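Long-range contacts in spore coat polysaccharide biosynthesis protein SpsE (Bacillus subtilis, PDB 1VLI), which probably acts as a sialic acid synthase-type enzyme, with N-acylneuraminate-9-phosphate synthase activity, in making the spore coat polysaccharide: residues 31-36 / 56-61; 187-192 / 242-247. One frame throughout, in Å; residues are numbered along the deposited sequence.

Contact 1 (31-36 / 56-61)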
ATOM      1  N   ILE A  31     -10.314  -8.720  -6.853  1.00 48.03           N
ATOM      2  CA  ILE A  31     -10.714  -8.550  -5.441  1.00 46.82           C
ATOM      3  C   ILE A  31      -9.696  -9.067  -4.463  1.00 49.61           C
ATOM      4  O   ILE A  31      -9.331 -10.269  -4.473  1.00 49.46           O
ATOM      5  CB  ILE A  31     -12.107  -9.179  -5.142  1.00 46.35           C
ATOM      6  CG1 ILE A  31     -13.141  -8.698  -6.134  1.00 45.77           C
ATOM      7  CG2 ILE A  31     -12.545  -8.866  -3.705  1.00 45.55           C
ATOM      8  CD1 ILE A  31     -14.440  -9.441  -6.108  1.00 48.44           C
ATOM      9  N   ILE A  32      -9.252  -8.157  -3.596  1.00 52.10           N
ATOM     10  CA  ILE A  32      -8.221  -8.454  -2.593  1.00 49.60           C
ATOM     11  C   ILE A  32      -8.859  -8.489  -1.210  1.00 53.63           C
ATOM     12  O   ILE A  32      -9.333  -7.458  -0.710  1.00 50.97           O
ATOM     13  CB  ILE A  32      -7.165  -7.401  -2.641  1.00 46.40           C
ATOM     14  CG1 ILE A  32      -6.616  -7.243  -4.061  1.00 57.91           C
ATOM     15  CG2 ILE A  32      -6.017  -7.667  -1.691  1.00 32.96           C
ATOM     16  CD1 ILE A  32      -5.800  -5.912  -4.243  1.00 47.88           C
ATOM     17  N   ALA A  33      -8.901  -9.681  -0.600  1.00 52.17           N
ATOM     18  CA  ALA A  33      -9.321  -9.756   0.792  1.00 52.79           C
ATOM     19  C   ALA A  33      -8.119  -9.506   1.692  1.00 56.39           C
ATOM     20  O   ALA A  33      -7.115 -10.214   1.605  1.00 61.94           O
ATOM     21  CB  ALA A  33      -9.955 -11.070   1.080  1.00 53.68           C
ATOM     22  N   GLU A  34      -8.221  -8.498   2.552  1.00 57.63           N
ATOM     23  CA  GLU A  34      -7.099  -8.016   3.348  1.00 59.96           C
ATOM     24  C   GLU A  34      -7.224  -8.559   4.789  1.00 61.21           C
ATOM     25  O   GLU A  34      -8.060  -8.106   5.595  1.00 59.16           O
ATOM     26  CB  GLU A  34      -6.999  -6.468   3.195  1.00 64.57           C
ATOM     27  CG  GLU A  34      -6.551  -5.602   4.371  1.00 71.06           C
ATOM     28  CD  GLU A  34      -5.049  -5.554   4.571  1.00 86.71           C
ATOM     29  OE1 GLU A  34      -4.373  -6.614   4.512  1.00 91.21           O
ATOM     30  OE2 GLU A  34      -4.550  -4.440   4.824  1.00 90.86           O
ATOM     31  N   ALA A  35      -6.419  -9.601   5.063  1.00 62.23           N
ATOM     32  CA  ALA A  35      -6.413 -10.329   6.339  1.00 59.59           C
ATOM     33  C   ALA A  35      -5.615  -9.603   7.424  1.00 59.40           C
ATOM     34  O   ALA A  35      -5.922  -9.741   8.613  1.00 59.11           O
ATOM     35  CB  ALA A  35      -5.891 -11.763   6.142  1.00 58.94           C
ATOM     36  N   GLY A  36      -4.605  -8.830   7.013  1.00 59.23           N
ATOM     37  CA  GLY A  36      -3.825  -8.007   7.926  1.00 58.96           C
ATOM     38  C   GLY A  36      -3.058  -8.840   8.941  1.00 61.49           C
ATOM     39  O   GLY A  36      -2.155  -9.602   8.574  1.00 61.84           O
ATOM     40  N   ALA A  56     -15.586 -16.994  -0.175  1.00 57.27           N
ATOM     41  CA  ALA A  56     -16.174 -15.734  -0.641  1.00 56.74           C
ATOM     42  C   ALA A  56     -15.983 -15.434  -2.147  1.00 56.60           C
ATOM     43  O   ALA A  56     -16.697 -14.593  -2.708  1.00 53.88           O
ATOM     44  CB  ALA A  56     -15.663 -14.590   0.196  1.00 57.80           C
ATOM     45  N   GLY A  57     -15.014 -16.096  -2.785  1.00 56.62           N
ATOM     46  CA  GLY A  57     -14.721 -15.858  -4.209  1.00 57.10           C
ATOM     47  C   GLY A  57     -13.846 -14.619  -4.466  1.00 58.77           C
ATOM     48  O   GLY A  57     -13.927 -13.993  -5.526  1.00 60.67           O
ATOM     49  N   ALA A  58     -13.021 -14.253  -3.492  1.00 55.91           N
ATOM     50  CA  ALA A  58     -11.978 -13.262  -3.678  1.00 54.33           C
ATOM     51  C   ALA A  58     -10.859 -13.790  -4.585  1.00 54.25           C
ATOM     52  O   ALA A  58     -10.689 -15.009  -4.741  1.00 59.81           O
ATOM     53  CB  ALA A  58     -11.443 -12.841  -2.341  1.00 50.24           C
ATOM     54  N   ASP A  59     -10.101 -12.878  -5.179  1.00 53.75           N
ATOM     55  CA  ASP A  59      -9.025 -13.236  -6.098  1.00 53.78           C
ATOM     56  C   ASP A  59      -7.715 -13.414  -5.380  1.00 54.37           C
ATOM     57  O   ASP A  59      -6.849 -14.188  -5.804  1.00 57.27           O
ATOM     58  CB  ASP A  59      -8.852 -12.130  -7.136  1.00 52.26           C
ATOM     59  CG  ASP A  59      -9.961 -12.132  -8.136  1.00 60.73           C
ATOM     60  OD1 ASP A  59     -10.088 -13.178  -8.825  1.00 60.71           O
ATOM     61  OD2 ASP A  59     -10.778 -11.173  -8.280  1.00 59.63           O
ATOM     62  N   ALA A  60      -7.562 -12.657  -4.305  1.00 53.22           N
ATOM     63  CA  ALA A  60      -6.282 -12.504  -3.637  1.00 53.48           C
ATOM     64  C   ALA A  60      -6.569 -12.451  -2.160  1.00 53.42           C
ATOM     65  O   ALA A  60      -7.672 -12.050  -1.750  1.00 53.33           O
ATOM     66  CB  ALA A  60      -5.590 -11.185  -4.084  1.00 47.82           C
ATOM     67  N   VAL A  61      -5.578 -12.839  -1.365  1.00 50.58           N
ATOM     68  CA  VAL A  61      -5.670 -12.697   0.075  1.00 51.13           C
ATOM     69  C   VAL A  61      -4.383 -12.048   0.492  1.00 53.04           C
ATOM     70  O   VAL A  61      -3.298 -12.438   0.037  1.00 56.11           O
ATOM     71  CB  VAL A  61      -5.880 -14.057   0.800  1.00 52.82           C
ATOM     72  CG1 VAL A  61      -4.680 -14.970   0.565  1.00 52.31           C
ATOM     73  CG2 VAL A  61      -6.142 -13.845   2.316  1.00 44.94           C
TER
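Asp59 turns its CG to the side of its own backbone N, anti to the carbonyl carbon (chi1 -73°), and this sets OD2 in front of the amide of Ile31. The contact is the parallel strand pairing of a beta-alpha-beta unit in the TIM barrel. Strand 30-36 leads into helix 43-56, and the chain returns at strand 60-63. Gly57, with positive phi, follows the helix in a Schellman motif. Ile31 N gives a nearly straight bond (168°) to Asp59 OD2, which receives it on its anti lone pair at 2.9 Å. Ile31 O accepts two bonds. Asp59 N reaches Ile31 O at 2.8 Å in the carbonyl plane. Ala60 N lies 3.0 Å from Ile31 O, nearly along the C=O axis. Salt bridges from Lys21 and Arg277 of helix 266-285 satisfy the carboxylate further. With an alanine in place of Asp59, Ile31 N would probably lose its side-chain acceptor, and Lys21 and Arg277 their shared counter-charge. The bridge pairs are Ile32 with Ala60 and Ala33 with Val61. Ile32 CG1 lies 4.1 Å from Ala60 CB on one face of the sheet. On the other face, Ala33 CB meets Ala58 CB at 4.1 Å, and helix 266-285 packs on Ala33 through Leu269. Beyond the bond from Ala33 N to Ala60 O (2.9 Å), Val61 CA makes a CA-H...O contact with Ala33 O at 3.3 Å.

Contact 2 (187-192 / 242-247)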
ATOM      1  N   GLN A 187       3.418  -2.082 -15.549  1.00 60.10           N
ATOM      2  CA  GLN A 187       2.299  -2.844 -14.942  1.00 57.97           C
ATOM      3  C   GLN A 187       1.923  -2.246 -13.591  1.00 56.16           C
ATOM      4  O   GLN A 187       2.269  -2.795 -12.535  1.00 52.40           O
ATOM      5  CB  GLN A 187       2.688  -4.320 -14.750  1.00 57.59           C
ATOM      6  CG  GLN A 187       3.525  -4.885 -15.891  1.00 60.01           C
ATOM      7  CD  GLN A 187       4.359  -6.084 -15.468  1.00 63.93           C
ATOM      8  OE1 GLN A 187       3.852  -7.195 -15.493  1.00 60.27           O
ATOM      9  NE2 GLN A 187       5.646  -5.861 -15.086  1.00 50.49           N
ATOM     10  N   ILE A 188       1.233  -1.108 -13.640  1.00 56.58           N
ATOM     11  CA  ILE A 188       0.986  -0.272 -12.455  1.00 54.44           C
ATOM     12  C   ILE A 188      -0.506  -0.178 -12.186  1.00 52.50           C
ATOM     13  O   ILE A 188      -1.284  -0.057 -13.122  1.00 49.99           O
ATOM     14  CB  ILE A 188       1.552   1.119 -12.698  1.00 56.56           C
ATOM     15  CG1 ILE A 188       3.042   1.034 -12.966  1.00 51.43           C
ATOM     16  CG2 ILE A 188       1.260   2.063 -11.534  1.00 54.25           C
ATOM     17  CD1 ILE A 188       3.620   2.330 -13.530  1.00 48.56           C
ATOM     18  N   ALA A 189      -0.895  -0.286 -10.910  1.00 53.44           N
ATOM     19  CA  ALA A 189      -2.284  -0.073 -10.460  1.00 53.05           C
ATOM     20  C   ALA A 189      -2.217   0.949  -9.330  1.00 54.79           C
ATOM     21  O   ALA A 189      -1.323   0.872  -8.474  1.00 54.97           O
ATOM     22  CB  ALA A 189      -2.938  -1.355  -9.976  1.00 46.77           C
ATOM     23  N   ILE A 190      -3.162   1.884  -9.325  1.00 53.10           N
ATOM     24  CA  ILE A 190      -3.150   3.012  -8.376  1.00 52.99           C
ATOM     25  C   ILE A 190      -4.436   2.902  -7.572  1.00 52.64           C
ATOM     26  O   ILE A 190      -5.501   2.915  -8.157  1.00 50.77           O
ATOM     27  CB  ILE A 190      -3.136   4.353  -9.161  1.00 54.36           C
ATOM     28  CG1 ILE A 190      -1.926   4.408 -10.113  1.00 56.69           C
ATOM     29  CG2 ILE A 190      -3.146   5.558  -8.203  1.00 49.47           C
ATOM     30  CD1 ILE A 190      -1.748   5.718 -10.846  1.00 52.37           C
HETATM   31  N   MSE A 191      -4.344   2.752  -6.246  1.00 51.85           N
HETATM   32  CA  MSE A 191      -5.547   2.630  -5.423  1.00 50.98           C
HETATM   33  C   MSE A 191      -5.909   3.994  -4.834  1.00 53.44           C
HETATM   34  O   MSE A 191      -5.075   4.656  -4.259  1.00 57.44           O
HETATM   35  CB  MSE A 191      -5.366   1.646  -4.290  1.00 49.57           C
HETATM   36  CG  MSE A 191      -4.772   0.247  -4.696  1.00 50.72           C
HETATM   37 SE   MSE A 191      -6.010  -0.747  -5.778  1.00 61.36          SE
HETATM   38  CE  MSE A 191      -7.170  -1.442  -4.369  1.00 66.65           C
ATOM     39  N   HIS A 192      -7.156   4.398  -4.971  1.00 53.62           N
ATOM     40  CA  HIS A 192      -7.698   5.488  -4.176  1.00 57.63           C
ATOM     41  C   HIS A 192      -8.043   4.927  -2.820  1.00 57.69           C
ATOM     42  O   HIS A 192      -8.402   3.765  -2.714  1.00 63.11           O
ATOM     43  CB  HIS A 192      -8.953   6.064  -4.842  1.00 53.74           C
ATOM     44  CG  HIS A 192      -9.689   7.046  -3.987  1.00 57.84           C
ATOM     45  ND1 HIS A 192      -9.071   8.134  -3.402  1.00 53.06           N
ATOM     46  CD2 HIS A 192     -10.990   7.109  -3.624  1.00 56.84           C
ATOM     47  CE1 HIS A 192      -9.968   8.832  -2.730  1.00 55.76           C
ATOM     48  NE2 HIS A 192     -11.138   8.238  -2.855  1.00 61.43           N
ATOM     49  N   ALA A 242     -13.749   1.376 -11.114  1.00 52.60           N
ATOM     50  CA  ALA A 242     -12.627   0.762 -10.339  1.00 49.89           C
ATOM     51  C   ALA A 242     -12.372  -0.664 -10.846  1.00 48.90           C
ATOM     52  O   ALA A 242     -13.310  -1.369 -11.136  1.00 47.33           O
ATOM     53  CB  ALA A 242     -12.971   0.719  -8.838  1.00 45.27           C
ATOM     54  N   LYS A 243     -11.123  -1.086 -10.968  1.00 51.01           N
ATOM     55  CA  LYS A 243     -10.846  -2.452 -11.477  1.00 54.62           C
ATOM     56  C   LYS A 243     -10.197  -3.413 -10.449  1.00 55.63           C
ATOM     57  O   LYS A 243      -9.936  -4.592 -10.753  1.00 57.06           O
ATOM     58  CB  LYS A 243     -10.014  -2.381 -12.766  1.00 56.46           C
ATOM     59  CG  LYS A 243     -10.607  -1.498 -13.866  1.00 54.43           C
ATOM     60  CD  LYS A 243     -11.958  -2.029 -14.342  1.00 59.00           C
ATOM     61  CE  LYS A 243     -11.855  -3.402 -15.002  1.00 56.48           C
ATOM     62  NZ  LYS A 243     -13.140  -3.784 -15.690  1.00 56.29           N
ATOM     63  N   LEU A 244      -9.913  -2.872  -9.262  1.00 53.29           N
ATOM     64  CA  LEU A 244      -9.568  -3.635  -8.084  1.00 53.60           C
ATOM     65  C   LEU A 244     -10.247  -3.013  -6.884  1.00 57.18           C
ATOM     66  O   LEU A 244     -10.489  -1.775  -6.839  1.00 58.20           O
ATOM     67  CB  LEU A 244      -8.070  -3.650  -7.814  1.00 53.39           C
ATOM     68  CG  LEU A 244      -6.982  -3.679  -8.890  1.00 45.43           C
ATOM     69  CD1 LEU A 244      -6.893  -2.291  -9.566  1.00 57.42           C
ATOM     70  CD2 LEU A 244      -5.725  -3.950  -8.159  1.00 39.93           C
ATOM     71  N   ILE A 245     -10.574  -3.887  -5.924  1.00 56.27           N
ATOM     72  CA  ILE A 245     -11.199  -3.513  -4.650  1.00 54.06           C
ATOM     73  C   ILE A 245     -10.439  -4.234  -3.575  1.00 56.37           C
ATOM     74  O   ILE A 245     -10.211  -5.444  -3.685  1.00 59.21           O
ATOM     75  CB  ILE A 245     -12.698  -3.943  -4.578  1.00 51.34           C
ATOM     76  CG1 ILE A 245     -13.552  -3.314  -5.675  1.00 53.03           C
ATOM     77  CG2 ILE A 245     -13.322  -3.653  -3.197  1.00 49.15           C
ATOM     78  CD1 ILE A 245     -13.616  -1.685  -5.646  1.00 39.05           C
ATOM     79  N   GLU A 246     -10.067  -3.505  -2.533  1.00 55.75           N
ATOM     80  CA  GLU A 246      -9.452  -4.099  -1.355  1.00 59.72           C
ATOM     81  C   GLU A 246     -10.387  -3.827  -0.158  1.00 58.91           C
ATOM     82  O   GLU A 246     -10.856  -2.683   0.030  1.00 51.64           O
ATOM     83  CB  GLU A 246      -8.087  -3.465  -1.143  1.00 59.64           C
ATOM     84  CG  GLU A 246      -7.144  -4.175  -0.189  1.00 66.99           C
ATOM     85  CD  GLU A 246      -5.849  -3.393   0.026  1.00 68.13           C
ATOM     86  OE1 GLU A 246      -5.596  -2.393  -0.702  1.00 77.44           O
ATOM     87  OE2 GLU A 246      -5.077  -3.771   0.938  1.00 87.88           O
ATOM     88  N   LYS A 247     -10.697  -4.882   0.612  1.00 55.98           N
ATOM     89  CA  LYS A 247     -11.486  -4.754   1.846  1.00 56.32           C
ATOM     90  C   LYS A 247     -10.903  -5.649   2.931  1.00 58.91           C
ATOM     91  O   LYS A 247     -10.487  -6.786   2.629  1.00 57.21           O
ATOM     92  CB  LYS A 247     -12.942  -5.159   1.583  1.00 56.98           C
ATOM     93  CG  LYS A 247     -13.965  -4.752   2.653  1.00 55.73           C
ATOM     94  CD  LYS A 247     -14.593  -3.406   2.386  1.00 54.14           C
ATOM     95  CE  LYS A 247     -15.931  -3.270   3.112  1.00 57.64           C
ATOM     96  NZ  LYS A 247     -16.462  -1.876   2.992  1.00 54.54           N
TER
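Strands 188-192 and 244-247 run in roughly the same direction at 49° to each other, and their axes come no closer than 8.6 Å, too far for direct strand pairing. Both belong to the parallel barrel of the NeuB family, a TIM barrel, and strand 220-225 lies between them in the sheet. The contact therefore passes through the barrel interior and is made by side chains. Leu244 and Met191, a selenomethionine, do most of the touching. The CB of Leu244 points toward the other strand, and both of its methyls touch Met191 SE. Leu244 CD1 also lies 4.1 Å from Ala189 CB, while Leu244 CD2 meets Met191 SE at 4.0 Å. The Met191 chain bends at both chi2 (-68°) and chi3 (-80°). These bends swing SE and CE across to strand 244-247, although the CB of Met191 does not head that way. The side chains of Met191 and Leu244 cross at about a right angle. SE also lies near Leu244 CB, so the leucine meets it with its root as well as its methyls. Ile162 and Ser164 of strand 161-164, on the far side, and Ser224 of the intervening strand 220-225 also touch the Met191 side chain. The side chain of Glu246 lies about 5 Å from the bound zinc ion. Glu246 is buried, and both carboxylate oxygens have partners: OE1 bonds to Ser224 OG, and OE2 forms a salt bridge with Lys62 NZ. The metal site itself includes His226 and His248. The glutamate chain is extended, and Met191 crosses it at about a right angle. The selenomethionine methyl CE sits 3.9 Å from Glu246 CB and 4.1 Å from Glu246 OE1.

Contact 1 closes before contact 2 opens along the chain, and their centres lie 13 Å apart. Both use the parallel sheet of the TIM barrel. Contact 1 joins the neighbouring strands 30-36 and 60-63, whereas contact 2 reaches between strands 188-193 and 244-248, past strand 220-225. The two meet where strands 30-36 and 244-248 lie side by side. Probable hydrogen bonds run there from Ile32 N to Ile245 O (2.9 Å) and from Glu34 N to Lys247 O (2.8 Å). Strands 30-36 and 244-248 are the first and last of the barrel, so this seam closes it. Ile32 CG2 packs on Glu246 CG inside the barrel. Closure sets Glu246 near the zinc, consistent with a site at the strand ends.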